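Local coordinates for protein glycerol-3-phosphate dehydrogenase [NAD(+)] (Dunaliella salina, PDB 6IUY) that probably interconverts dihydroxyacetone phosphate and sn-glycerol 3-phosphate with NAD(H) and, using a fused phosphatase-like domain, carries dihydroxyacetone phosphate on to glycerol, at residues D206-L211 with P234-Q239; Y257-V262 with S288-E293; N529-E534 with E555-Q560; F587-R592 with R607-M612. All coordinates share one frame; numbering follows the deposited sequence.

Contact 1 of 4, residues D206-L211 with P234-Q239; sequences DGFSDL and PAVASQ. With MG (magnesium ion), chain F.
Asp206, whose backbone carbonyl rests against Val236, grips the magnesium ion with its carboxylate: OD1 lies 2.2 Å from the metal, and Asp41 OD2 and Asp43 O add two more protein ligands. Behind this first shell stands Asp210. Its OD2 accepts the N-H of Gly207 at 2.7 Å, on the anti side of the carboxylate and 21° out of its plane, while OD1 forms a salt bridge with Lys185. Replacing Asp210 by an alanine would probably take from the Gly207 amide its acceptor and from Lys185 its carboxylate partner, leaving the turn behind the metal less firmly set. The spacing of Asp206 and Asp210 is consistent with the acidic pair of motif IV of haloacid dehalogenase-like hydrolases, the first on the magnesium and the second just behind it.

Across the contact it is mainly carbon that does the touching, against a ring and carbonyl oxygens. Val236 straddles the carbonyl of Asp206, with CG1 and CG2 each 3.3 Å from its O; chi1 of 35° is a twist away from the staggered position that suggests strain. The same valine lays CB over the centre of the Phe208 ring, 4.3 Å from the centroid, a CH-pi contact. Ala235 CB meets that ring at its edge, 3.7 Å from CZ. Farther along, Leu211 and Gln239 cross at about a right angle, Leu211 CD2 coming to 3.8 Å from Gln239 OE1.

Helix 208-215 follows strand 201-205 of the parallel sheet, and helix 234-238 lies between strands 223-227 and 242-244. Leu211 and Val236 both lean on Phe224 of strand 223-227, which ties the two helices to the sheet.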
# COMPACT_ATOMS: atom_id res chain seq x y z
N ASP A 206 -16.94 15.04 46.92
CA ASP A 206 -17.45 15.11 48.29
C ASP A 206 -18.85 15.74 48.40
O ASP A 206 -19.69 15.29 49.18
CB ASP A 206 -16.47 15.88 49.19
CG ASP A 206 -16.20 17.31 48.70
OD1 ASP A 206 -16.01 17.51 47.48
OD2 ASP A 206 -16.18 18.24 49.55
N GLY A 207 -19.10 16.78 47.62
CA GLY A 207 -20.31 17.57 47.78
C GLY A 207 -21.57 16.99 47.18
O GLY A 207 -21.57 15.85 46.69
N PHE A 208 -22.64 17.78 47.23
CA PHE A 208 -23.91 17.42 46.59
C PHE A 208 -23.85 17.68 45.08
O PHE A 208 -24.56 17.04 44.31
CB PHE A 208 -25.07 18.21 47.22
CG PHE A 208 -25.52 17.66 48.54
CD1 PHE A 208 -26.53 16.70 48.60
CD2 PHE A 208 -24.95 18.09 49.73
CE1 PHE A 208 -26.95 16.18 49.82
CE2 PHE A 208 -25.37 17.58 50.95
CZ PHE A 208 -26.37 16.63 50.99
N SER A 209 -23.01 18.63 44.67
CA SER A 209 -22.82 18.90 43.25
C SER A 209 -22.28 17.66 42.55
O SER A 209 -22.54 17.44 41.37
CB SER A 209 -21.87 20.09 43.04
OG SER A 209 -20.62 19.87 43.68
N ASP A 210 -21.53 16.84 43.29
CA ASP A 210 -20.89 15.65 42.74
C ASP A 210 -21.88 14.50 42.60
O ASP A 210 -21.89 13.78 41.60
CB ASP A 210 -19.72 15.24 43.63
CG ASP A 210 -18.76 16.40 43.89
OD1 ASP A 210 -18.38 17.09 42.92
OD2 ASP A 210 -18.40 16.63 45.06
N LEU A 211 -22.73 14.34 43.61
CA LEU A 211 -23.82 13.39 43.56
C LEU A 211 -24.72 13.74 42.40
O LEU A 211 -25.24 12.86 41.70
CB LEU A 211 -24.63 13.42 44.86
CG LEU A 211 -25.91 12.59 44.84
CD1 LEU A 211 -25.56 11.12 44.72
CD2 LEU A 211 -26.73 12.87 46.09
N PRO A 234 -22.34 12.92 55.71
CA PRO A 234 -23.19 11.72 55.78
C PRO A 234 -24.34 11.69 54.78
O PRO A 234 -24.72 10.60 54.36
CB PRO A 234 -23.73 11.76 57.21
CG PRO A 234 -22.65 12.43 57.99
CD PRO A 234 -22.06 13.47 57.05
N ALA A 235 -24.90 12.84 54.41
CA ALA A 235 -26.09 12.85 53.55
C ALA A 235 -25.72 12.57 52.10
O ALA A 235 -26.48 11.92 51.38
CB ALA A 235 -26.82 14.18 53.67
N VAL A 236 -24.56 13.05 51.67
CA VAL A 236 -24.10 12.79 50.31
C VAL A 236 -23.41 11.42 50.21
O VAL A 236 -23.51 10.74 49.19
CB VAL A 236 -23.14 13.88 49.81
CG1 VAL A 236 -22.29 14.41 50.95
CG2 VAL A 236 -22.28 13.36 48.67
N ALA A 237 -22.73 11.02 51.28
CA ALA A 237 -22.09 9.71 51.33
C ALA A 237 -23.10 8.58 51.18
O ALA A 237 -22.78 7.51 50.64
CB ALA A 237 -21.33 9.56 52.62
N SER A 238 -24.33 8.82 51.65
CA SER A 238 -25.37 7.79 51.75
C SER A 238 -25.88 7.32 50.40
O SER A 238 -26.14 6.13 50.21
CB SER A 238 -26.55 8.31 52.57
OG SER A 238 -26.09 9.01 53.72
N GLN A 239 -26.06 8.25 49.46
CA GLN A 239 -26.52 7.88 48.12
C GLN A 239 -25.35 7.59 47.17
O GLN A 239 -25.55 7.30 46.00
CB GLN A 239 -27.42 8.99 47.55
CG GLN A 239 -28.74 9.17 48.30
CD GLN A 239 -29.69 10.14 47.61
OE1 GLN A 239 -29.70 11.34 47.90
NE2 GLN A 239 -30.51 9.62 46.69
MG MG F . -16.11 19.60 46.78

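Contact 2 of 4, residues Y257-V262 with S288-E293; sequences YKVTMV and SVFEKE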
# COMPACT_ATOMS: atom_id res chain seq x y z
N TYR A 257 -3.28 -6.23 35.19
CA TYR A 257 -3.37 -7.35 34.26
C TYR A 257 -2.22 -8.33 34.47
O TYR A 257 -1.07 -7.91 34.56
CB TYR A 257 -3.38 -6.82 32.83
CG TYR A 257 -4.68 -6.16 32.44
CD1 TYR A 257 -4.95 -4.85 32.80
CD2 TYR A 257 -5.64 -6.86 31.73
CE1 TYR A 257 -6.17 -4.25 32.46
CE2 TYR A 257 -6.84 -6.26 31.37
CZ TYR A 257 -7.10 -4.97 31.74
OH TYR A 257 -8.30 -4.40 31.38
N LYS A 258 -2.54 -9.62 34.61
CA LYS A 258 -1.50 -10.66 34.57
C LYS A 258 -1.37 -11.13 33.13
O LYS A 258 -2.37 -11.43 32.49
CB LYS A 258 -1.83 -11.88 35.46
CG LYS A 258 -1.86 -11.62 36.98
CD LYS A 258 -1.89 -12.96 37.76
CE LYS A 258 -2.71 -12.88 39.04
NZ LYS A 258 -2.30 -11.74 39.90
N VAL A 259 -0.14 -11.20 32.62
CA VAL A 259 0.06 -11.54 31.22
C VAL A 259 0.58 -12.96 31.06
O VAL A 259 1.52 -13.36 31.74
CB VAL A 259 1.05 -10.57 30.55
CG1 VAL A 259 1.22 -10.90 29.07
CG2 VAL A 259 0.58 -9.12 30.77
N THR A 260 -0.03 -13.72 30.16
CA THR A 260 0.47 -15.03 29.80
C THR A 260 0.71 -15.15 28.29
O THR A 260 -0.22 -14.96 27.50
CB THR A 260 -0.50 -16.12 30.28
OG1 THR A 260 -0.49 -16.14 31.70
CG2 THR A 260 -0.08 -17.49 29.75
N MET A 261 1.94 -15.49 27.93
CA MET A 261 2.31 -15.85 26.56
C MET A 261 2.02 -17.33 26.34
O MET A 261 2.55 -18.18 27.06
CB MET A 261 3.79 -15.53 26.31
CG MET A 261 4.36 -16.07 24.98
SD MET A 261 3.67 -15.23 23.53
CE MET A 261 2.49 -16.45 23.02
N VAL A 262 1.15 -17.63 25.37
CA VAL A 262 0.87 -19.01 25.01
C VAL A 262 1.70 -19.38 23.76
O VAL A 262 1.28 -19.14 22.62
CB VAL A 262 -0.63 -19.24 24.70
CG1 VAL A 262 -0.88 -20.68 24.27
CG2 VAL A 262 -1.48 -18.87 25.91
N SER A 288 0.44 0.30 38.67
CA SER A 288 0.78 -0.42 37.44
C SER A 288 -0.38 -1.17 36.83
O SER A 288 -1.07 -1.91 37.53
CB SER A 288 1.91 -1.41 37.70
OG SER A 288 2.11 -2.25 36.57
N VAL A 289 -0.58 -1.02 35.52
CA VAL A 289 -1.63 -1.77 34.86
C VAL A 289 -1.24 -3.24 34.60
O VAL A 289 -2.09 -4.05 34.21
CB VAL A 289 -2.06 -1.11 33.53
CG1 VAL A 289 -0.98 -1.25 32.48
CG2 VAL A 289 -3.36 -1.72 33.02
N PHE A 290 0.04 -3.61 34.81
CA PHE A 290 0.48 -5.00 34.58
C PHE A 290 1.17 -5.65 35.79
O PHE A 290 1.95 -5.01 36.50
CB PHE A 290 1.45 -5.11 33.39
CG PHE A 290 0.90 -4.56 32.12
CD1 PHE A 290 -0.14 -5.18 31.49
CD2 PHE A 290 1.46 -3.43 31.55
CE1 PHE A 290 -0.64 -4.68 30.33
CE2 PHE A 290 0.96 -2.92 30.38
CZ PHE A 290 -0.09 -3.54 29.77
N GLU A 291 0.89 -6.94 36.00
CA GLU A 291 1.72 -7.76 36.89
C GLU A 291 3.14 -7.77 36.35
O GLU A 291 3.34 -7.82 35.14
CB GLU A 291 1.17 -9.19 36.99
CG GLU A 291 0.18 -9.41 38.11
CD GLU A 291 0.75 -9.03 39.48
OE1 GLU A 291 1.88 -9.47 39.81
OE2 GLU A 291 0.08 -8.27 40.22
N LYS A 292 4.13 -7.72 37.24
CA LYS A 292 5.52 -7.67 36.80
C LYS A 292 5.92 -8.95 36.09
O LYS A 292 6.63 -8.93 35.08
CB LYS A 292 6.47 -7.42 37.97
CG LYS A 292 7.91 -7.31 37.51
CD LYS A 292 8.87 -7.03 38.67
CE LYS A 292 10.28 -6.82 38.16
NZ LYS A 292 11.21 -6.42 39.26
N GLU A 293 5.43 -10.07 36.60
CA GLU A 293 5.81 -11.37 36.07
C GLU A 293 4.96 -11.83 34.90
O GLU A 293 3.73 -11.86 34.97
CB GLU A 293 5.77 -12.41 37.18
CG GLU A 293 5.95 -13.83 36.68
CD GLU A 293 6.06 -14.85 37.82
OE1 GLU A 293 7.14 -14.89 38.44
OE2 GLU A 293 5.08 -15.59 38.08
O HOH W 1 2.00 -9.95 33.89
O HOH W 2 1.94 -13.85 35.16
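Tyr257 and Val289 are joined through the backbone: Tyr257 N gives its hydrogen to Val289 O at 2.7 Å, with the donor above the carbonyl plane. In return Tyr257 O takes the amide of Glu291 at 2.6 Å, nearly straight at 170°. These two bonds make a parallel bridge with Phe290 opposite Tyr257. The direct pairing is interrupted where the chain turns a corner at Lys292, and resumes when Val259 bonds to Thr295; in between a water fills in. It accepts from Val259 N and donates to Glu291 O and Glu293 O, 2.8 Å each, so that three backbone groups are satisfied by one molecule.

The tyrosine ring turns its edge to Val289 O and touches Val289 CG2 with CD1, 3.5 Å away, while its hydroxyl meets Lys374 in a weak hydrogen bond. A glycine at Tyr257 would probably open a gap beside Val289 and leave Lys374 without this partner. Lys258 and Glu291 run side by side, their CG atoms only 3.2 Å apart, yet Lys258 NZ stays 4.2 Å from Glu291 OE2, too far for a salt bridge.

Strand 257-262, helix 266-282 and the return to strand 293-297 form a beta-alpha-beta crossover, the opening unit of an NAD-binding Rossmann fold.

Contact 3 of 4, residues N529-E534 with E555-Q560; sequences NRRVAE and EMLNGQ. With NAD (nicotinamide-adenine-dinucleotide), chain C; 13P (1,3-dihydroxyacetonephosphate), chain D.
Arg531 and Met556 approach from opposite directions. The arginine runs extended from its helix, CG anti to the backbone N (chi1 -176°), which carries the guanidinium up to the end of helix 549-556. There NH1 and NH2 both point at Met556 O, at 3.3 Å and 3.4 Å, two weak hydrogen bonds sharing one acceptor. The methionine bends back at chi3 and sets CE over one face of the guanidinium, 3.7 Å from Arg531 NE. Leu557 slides past the arginine the other way, bringing CD2 to 3.6 Å from NH1. It also crosses Val532 at an angle, CD2 lying 3.7 Å from Val532 CG2, and both residues touch Leu562.

One turn back on the same helix, Asn529 N donates to O3P of dihydroxyacetone phosphate at 2.6 Å, while its OD1 accepts the amide of Gly564. Beyond Leu557 the chain makes a type I' turn, whose last residue, Gln560, brings CG to 3.3 Å from NAD O1A.

The chemistry is thus split: hydrophobic contact, topped by a weakly shared carbonyl, joins two pieces of chain that reach substrate and cofactor respectively. The positive guanidinium probably suits the partial negative charge of a helix C-terminus, and the start of helix 528-541 is likely to favour the phosphate.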
# COMPACT_ATOMS: atom_id res chain seq x y z
N ASN A 529 10.51 -19.22 5.25
CA ASN A 529 9.78 -19.79 4.12
C ASN A 529 10.54 -19.65 2.82
O ASN A 529 10.59 -20.58 2.01
CB ASN A 529 8.41 -19.14 3.98
CG ASN A 529 7.43 -19.61 5.05
OD1 ASN A 529 7.05 -20.79 5.10
ND2 ASN A 529 6.99 -18.67 5.90
N ARG A 530 11.10 -18.46 2.61
CA ARG A 530 11.96 -18.17 1.45
C ARG A 530 13.17 -19.07 1.49
O ARG A 530 13.60 -19.59 0.46
CB ARG A 530 12.42 -16.71 1.44
CG ARG A 530 13.33 -16.32 0.27
CD ARG A 530 14.42 -15.36 0.68
NE ARG A 530 15.56 -16.08 1.26
CZ ARG A 530 16.36 -16.88 0.56
NH1 ARG A 530 16.13 -17.07 -0.74
NH2 ARG A 530 17.37 -17.49 1.16
N ARG A 531 13.73 -19.23 2.68
CA ARG A 531 15.01 -19.93 2.82
C ARG A 531 14.87 -21.40 2.48
O ARG A 531 15.70 -21.97 1.75
CB ARG A 531 15.56 -19.76 4.22
CG ARG A 531 16.94 -20.40 4.39
CD ARG A 531 17.39 -20.37 5.84
NE ARG A 531 18.27 -21.50 6.11
CZ ARG A 531 18.21 -22.25 7.21
NH1 ARG A 531 17.32 -21.98 8.15
NH2 ARG A 531 19.05 -23.27 7.35
N VAL A 532 13.81 -22.02 3.00
CA VAL A 532 13.56 -23.42 2.74
C VAL A 532 13.09 -23.70 1.32
O VAL A 532 13.40 -24.75 0.76
CB VAL A 532 12.49 -23.99 3.70
CG1 VAL A 532 12.19 -25.44 3.33
CG2 VAL A 532 12.97 -23.87 5.14
N ALA A 533 12.30 -22.78 0.78
CA ALA A 533 11.75 -22.96 -0.54
C ALA A 533 12.86 -22.82 -1.57
O ALA A 533 12.87 -23.54 -2.56
CB ALA A 533 10.62 -21.96 -0.80
N GLU A 534 13.82 -21.94 -1.32
CA GLU A 534 15.01 -21.84 -2.16
C GLU A 534 15.72 -23.19 -2.23
O GLU A 534 15.98 -23.69 -3.33
CB GLU A 534 15.97 -20.77 -1.62
CG GLU A 534 17.36 -20.76 -2.30
CD GLU A 534 18.21 -19.57 -1.86
OE1 GLU A 534 18.60 -19.50 -0.67
OE2 GLU A 534 18.49 -18.68 -2.68
N GLU A 555 15.45 -30.74 8.63
CA GLU A 555 16.88 -30.60 8.37
C GLU A 555 17.41 -29.17 8.56
O GLU A 555 18.56 -28.99 8.97
CB GLU A 555 17.17 -31.08 6.93
CG GLU A 555 18.61 -31.00 6.43
CD GLU A 555 18.71 -31.37 4.93
OE1 GLU A 555 17.83 -32.12 4.43
OE2 GLU A 555 19.64 -30.90 4.24
N MET A 556 16.59 -28.16 8.26
CA MET A 556 17.08 -26.76 8.22
C MET A 556 16.65 -25.85 9.38
O MET A 556 17.37 -24.92 9.74
CB MET A 556 16.64 -26.11 6.91
CG MET A 556 17.22 -26.76 5.62
SD MET A 556 16.48 -26.11 4.12
CE MET A 556 17.06 -24.41 4.22
N LEU A 557 15.47 -26.07 9.95
CA LEU A 557 14.92 -25.06 10.85
C LEU A 557 15.04 -25.38 12.36
O LEU A 557 14.56 -24.62 13.20
CB LEU A 557 13.46 -24.80 10.50
CG LEU A 557 13.16 -24.37 9.04
CD1 LEU A 557 11.69 -24.07 8.86
CD2 LEU A 557 13.98 -23.16 8.65
N ASN A 558 15.70 -26.48 12.69
CA ASN A 558 16.09 -26.71 14.07
C ASN A 558 14.93 -26.66 15.05
O ASN A 558 15.00 -25.95 16.07
CB ASN A 558 17.12 -25.68 14.48
CG ASN A 558 18.44 -25.82 13.72
OD1 ASN A 558 19.28 -26.66 14.06
ND2 ASN A 558 18.64 -24.97 12.71
N GLY A 559 13.85 -27.35 14.71
CA GLY A 559 12.68 -27.38 15.59
C GLY A 559 11.60 -26.36 15.24
O GLY A 559 10.43 -26.60 15.54
N GLN A 560 11.98 -25.25 14.61
CA GLN A 560 11.01 -24.21 14.25
C GLN A 560 10.11 -24.70 13.12
O GLN A 560 10.44 -25.68 12.44
CB GLN A 560 11.70 -22.89 13.87
CG GLN A 560 12.62 -22.35 14.97
CD GLN A 560 13.35 -21.09 14.56
OE1 GLN A 560 12.87 -20.31 13.70
NE2 GLN A 560 14.51 -20.87 15.15
PA NAD C . 8.66 -21.66 15.98
O1A NAD C . 9.94 -21.24 16.57
O2A NAD C . 8.62 -21.59 14.45
O5B NAD C . 8.33 -23.21 16.38
C5B NAD C . 8.89 -23.79 17.56
C4B NAD C . 7.77 -24.11 18.57
O4B NAD C . 7.02 -25.07 18.11
C3B NAD C . 8.38 -24.69 19.85
O3B NAD C . 8.40 -23.80 20.87
C2B NAD C . 7.48 -25.88 20.21
O2B NAD C . 7.16 -25.82 21.67
C1B NAD C . 6.44 -25.72 19.46
N9A NAD C . 5.85 -26.96 19.20
C8A NAD C . 6.38 -28.05 18.60
N7A NAD C . 5.43 -29.01 18.59
C5A NAD C . 4.32 -28.53 19.20
C6A NAD C . 3.08 -29.09 19.48
N6A NAD C . 2.66 -30.41 19.16
N1A NAD C . 2.14 -28.36 20.10
C2A NAD C . 2.42 -27.08 20.46
N3A NAD C . 3.63 -26.53 20.20
C4A NAD C . 4.57 -27.27 19.58
O3 NAD C . 7.51 -20.73 16.58
PN NAD C . 7.40 -19.13 16.50
O1N NAD C . 8.67 -18.53 15.90
O2N NAD C . 7.17 -18.53 17.87
O5D NAD C . 6.23 -18.80 15.50
C5D NAD C . 4.88 -19.06 15.84
C4D NAD C . 4.01 -18.09 15.03
O4D NAD C . 4.59 -16.90 14.96
C3D NAD C . 3.92 -18.60 13.60
O3D NAD C . 2.64 -18.55 13.21
C2D NAD C . 4.79 -17.61 12.77
O2D NAD C . 4.26 -17.63 11.38
C1D NAD C . 4.65 -16.48 13.39
N1N NAD C . 5.73 -15.53 13.23
C2N NAD C . 7.06 -15.92 13.28
C3N NAD C . 8.07 -14.97 13.12
C7N NAD C . 9.54 -15.44 13.15
O7N NAD C . 10.43 -14.72 12.74
N7N NAD C . 9.83 -16.75 13.70
C4N NAD C . 7.77 -13.64 12.91
C5N NAD C . 6.45 -13.25 12.89
C6N NAD C . 5.44 -14.20 13.06
P 13P D . 9.03 -16.86 8.02
O1P 13P D . 8.40 -15.51 7.78
O2P 13P D . 10.33 -16.59 8.72
O3P 13P D . 9.24 -17.52 6.69
O1 13P D . 8.19 -17.87 8.92
C1 13P D . 6.85 -17.64 9.30
C2 13P D . 6.82 -16.25 9.84
O2 13P D . 7.79 -15.80 10.40
C3 13P D . 5.59 -15.39 9.68
O3 13P D . 6.01 -14.07 9.40

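Contact 4 of 4, residues F587-R592 with R607-M612; sequences FTTINR and RVACSM
The guanidinium of Arg592 meets segment 607-612 with its edge, where the carbonyl oxygens of Ala609 and Met612 lie near its plane and that of Cys610 comes in obliquely. NH2 does the binding: it donates to Ala609 O at 3.0 Å, with an angle of 144° at the hydrogen, and also to Met612 O, where the modelled 2.4 Å is so short that the exact length is doubtful. NH1 turns to a salt bridge with Glu597, whereas NE is buried with no partner in the model. Bends at chi2 and chi3 carry the group across from its helix to these carbonyls.

Next to it helix 585-594 meets Ala609 and Cys610 through small side chains. Thr589 CB stands 3.7 Å from Ala609 CB, and its methyl CG2 reaches Cys610 N at 3.6 Å. Thr588 offers CG2, anti to its backbone N, to Cys610 CB at 4.1 Å; its hydroxyl bonds instead to Glu581 O and Phe584 O, outside the contact.

An arginine thus draws together main-chain carbonyls of Ala609 and of the chain that follows. The arrangement docks helix 606-609 and the tail behind it onto helix 585-594 of the helical C-terminal domain found in NAD-dependent glycerol-3-phosphate dehydrogenases, away from the active site.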
# COMPACT_ATOMS: atom_id res chain seq x y z
N PHE A 587 -1.16 -17.96 -6.57
CA PHE A 587 -1.42 -18.85 -5.44
C PHE A 587 -1.55 -20.28 -5.95
O PHE A 587 -1.03 -21.23 -5.36
CB PHE A 587 -2.71 -18.46 -4.69
CG PHE A 587 -2.58 -17.23 -3.84
CD1 PHE A 587 -1.37 -16.57 -3.72
CD2 PHE A 587 -3.67 -16.74 -3.16
CE1 PHE A 587 -1.27 -15.44 -2.92
CE2 PHE A 587 -3.57 -15.61 -2.36
CZ PHE A 587 -2.37 -14.96 -2.24
N THR A 588 -2.23 -20.44 -7.07
CA THR A 588 -2.50 -21.76 -7.59
C THR A 588 -1.27 -22.43 -8.17
O THR A 588 -1.05 -23.63 -7.95
CB THR A 588 -3.60 -21.72 -8.65
OG1 THR A 588 -4.85 -21.43 -8.02
CG2 THR A 588 -3.71 -23.08 -9.36
N THR A 589 -0.45 -21.68 -8.92
CA THR A 589 0.70 -22.37 -9.50
C THR A 589 1.76 -22.64 -8.44
O THR A 589 2.50 -23.61 -8.55
CB THR A 589 1.32 -21.61 -10.71
OG1 THR A 589 2.55 -20.99 -10.34
CG2 THR A 589 0.38 -20.60 -11.29
N ILE A 590 1.82 -21.83 -7.38
CA ILE A 590 2.70 -22.16 -6.25
C ILE A 590 2.32 -23.50 -5.59
O ILE A 590 3.21 -24.28 -5.22
CB ILE A 590 2.67 -21.06 -5.17
CG1 ILE A 590 3.35 -19.78 -5.68
CG2 ILE A 590 3.33 -21.56 -3.90
CD1 ILE A 590 3.25 -18.59 -4.72
N ASN A 591 1.02 -23.75 -5.43
CA ASN A 591 0.55 -25.00 -4.81
C ASN A 591 0.75 -26.19 -5.74
O ASN A 591 1.17 -27.26 -5.32
CB ASN A 591 -0.94 -24.88 -4.43
CG ASN A 591 -1.36 -25.94 -3.42
OD1 ASN A 591 -1.94 -26.97 -3.79
ND2 ASN A 591 -1.07 -25.70 -2.13
N ARG A 592 0.46 -25.98 -7.02
CA ARG A 592 0.71 -26.98 -8.03
C ARG A 592 2.20 -27.33 -8.14
O ARG A 592 2.55 -28.46 -8.48
CB ARG A 592 0.16 -26.49 -9.36
CG ARG A 592 -1.36 -26.41 -9.37
CD ARG A 592 -1.90 -27.34 -10.44
NE ARG A 592 -1.91 -26.70 -11.74
CZ ARG A 592 -1.99 -27.34 -12.91
NH1 ARG A 592 -2.04 -28.66 -12.98
NH2 ARG A 592 -2.00 -26.62 -14.03
N ARG A 607 0.09 -16.98 -14.99
CA ARG A 607 -1.10 -16.79 -15.84
C ARG A 607 -1.39 -18.03 -16.67
O ARG A 607 -2.53 -18.32 -17.02
CB ARG A 607 -0.92 -15.57 -16.77
CG ARG A 607 -1.43 -14.24 -16.20
CD ARG A 607 -0.49 -13.08 -16.56
NE ARG A 607 -0.63 -11.98 -15.60
CZ ARG A 607 0.08 -10.84 -15.64
NH1 ARG A 607 0.99 -10.64 -16.59
NH2 ARG A 607 -0.13 -9.90 -14.71
N VAL A 608 -0.34 -18.78 -16.98
CA VAL A 608 -0.45 -19.97 -17.82
C VAL A 608 -0.38 -21.26 -17.01
O VAL A 608 -1.09 -22.22 -17.30
CB VAL A 608 0.66 -20.00 -18.88
CG1 VAL A 608 0.66 -21.33 -19.60
CG2 VAL A 608 0.49 -18.84 -19.85
N ALA A 609 0.49 -21.28 -16.01
CA ALA A 609 0.72 -22.47 -15.21
C ALA A 609 -0.49 -22.85 -14.34
O ALA A 609 -0.61 -23.99 -13.88
CB ALA A 609 1.95 -22.28 -14.34
N CYS A 610 -1.38 -21.89 -14.10
CA CYS A 610 -2.52 -22.18 -13.24
C CYS A 610 -3.49 -23.14 -13.93
O CYS A 610 -4.17 -23.93 -13.27
CB CYS A 610 -3.24 -20.90 -12.84
SG CYS A 610 -3.88 -19.98 -14.24
N SER A 611 -3.55 -23.08 -15.27
CA SER A 611 -4.49 -23.91 -16.02
C SER A 611 -3.81 -25.00 -16.85
O SER A 611 -4.47 -25.92 -17.30
CB SER A 611 -5.37 -23.04 -16.93
OG SER A 611 -4.60 -22.18 -17.76
N MET A 612 -2.49 -24.91 -17.04
CA MET A 612 -1.79 -25.89 -17.87
C MET A 612 -2.02 -27.31 -17.37
O MET A 612 -2.27 -27.53 -16.19
CB MET A 612 -0.29 -25.58 -17.91
CG MET A 612 0.37 -25.41 -16.55
SD MET A 612 2.17 -25.55 -16.67
CE MET A 612 2.37 -27.33 -16.74

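In the fold
The four contacts follow one another along the chain without touching. Contact 1 belongs to the phosphatase-like domain, with its centre about 67 Å from that of contact 3, which holds parts of the substrate and cofactor pockets of the dehydrogenase. Contact 2 lies nearest the middle of the chain and alone pairs strands, by backbone bonds and water; the others involve helices. Contacts 3 and 4 share the helical C-terminal region, centres about 23 Å apart, and each brings an arginine to main-chain oxygen, a single one held weakly in contact 3 and two in contact 4. All four mix buried and exposed residues; contact 1 relies on carbon packing beside its metal.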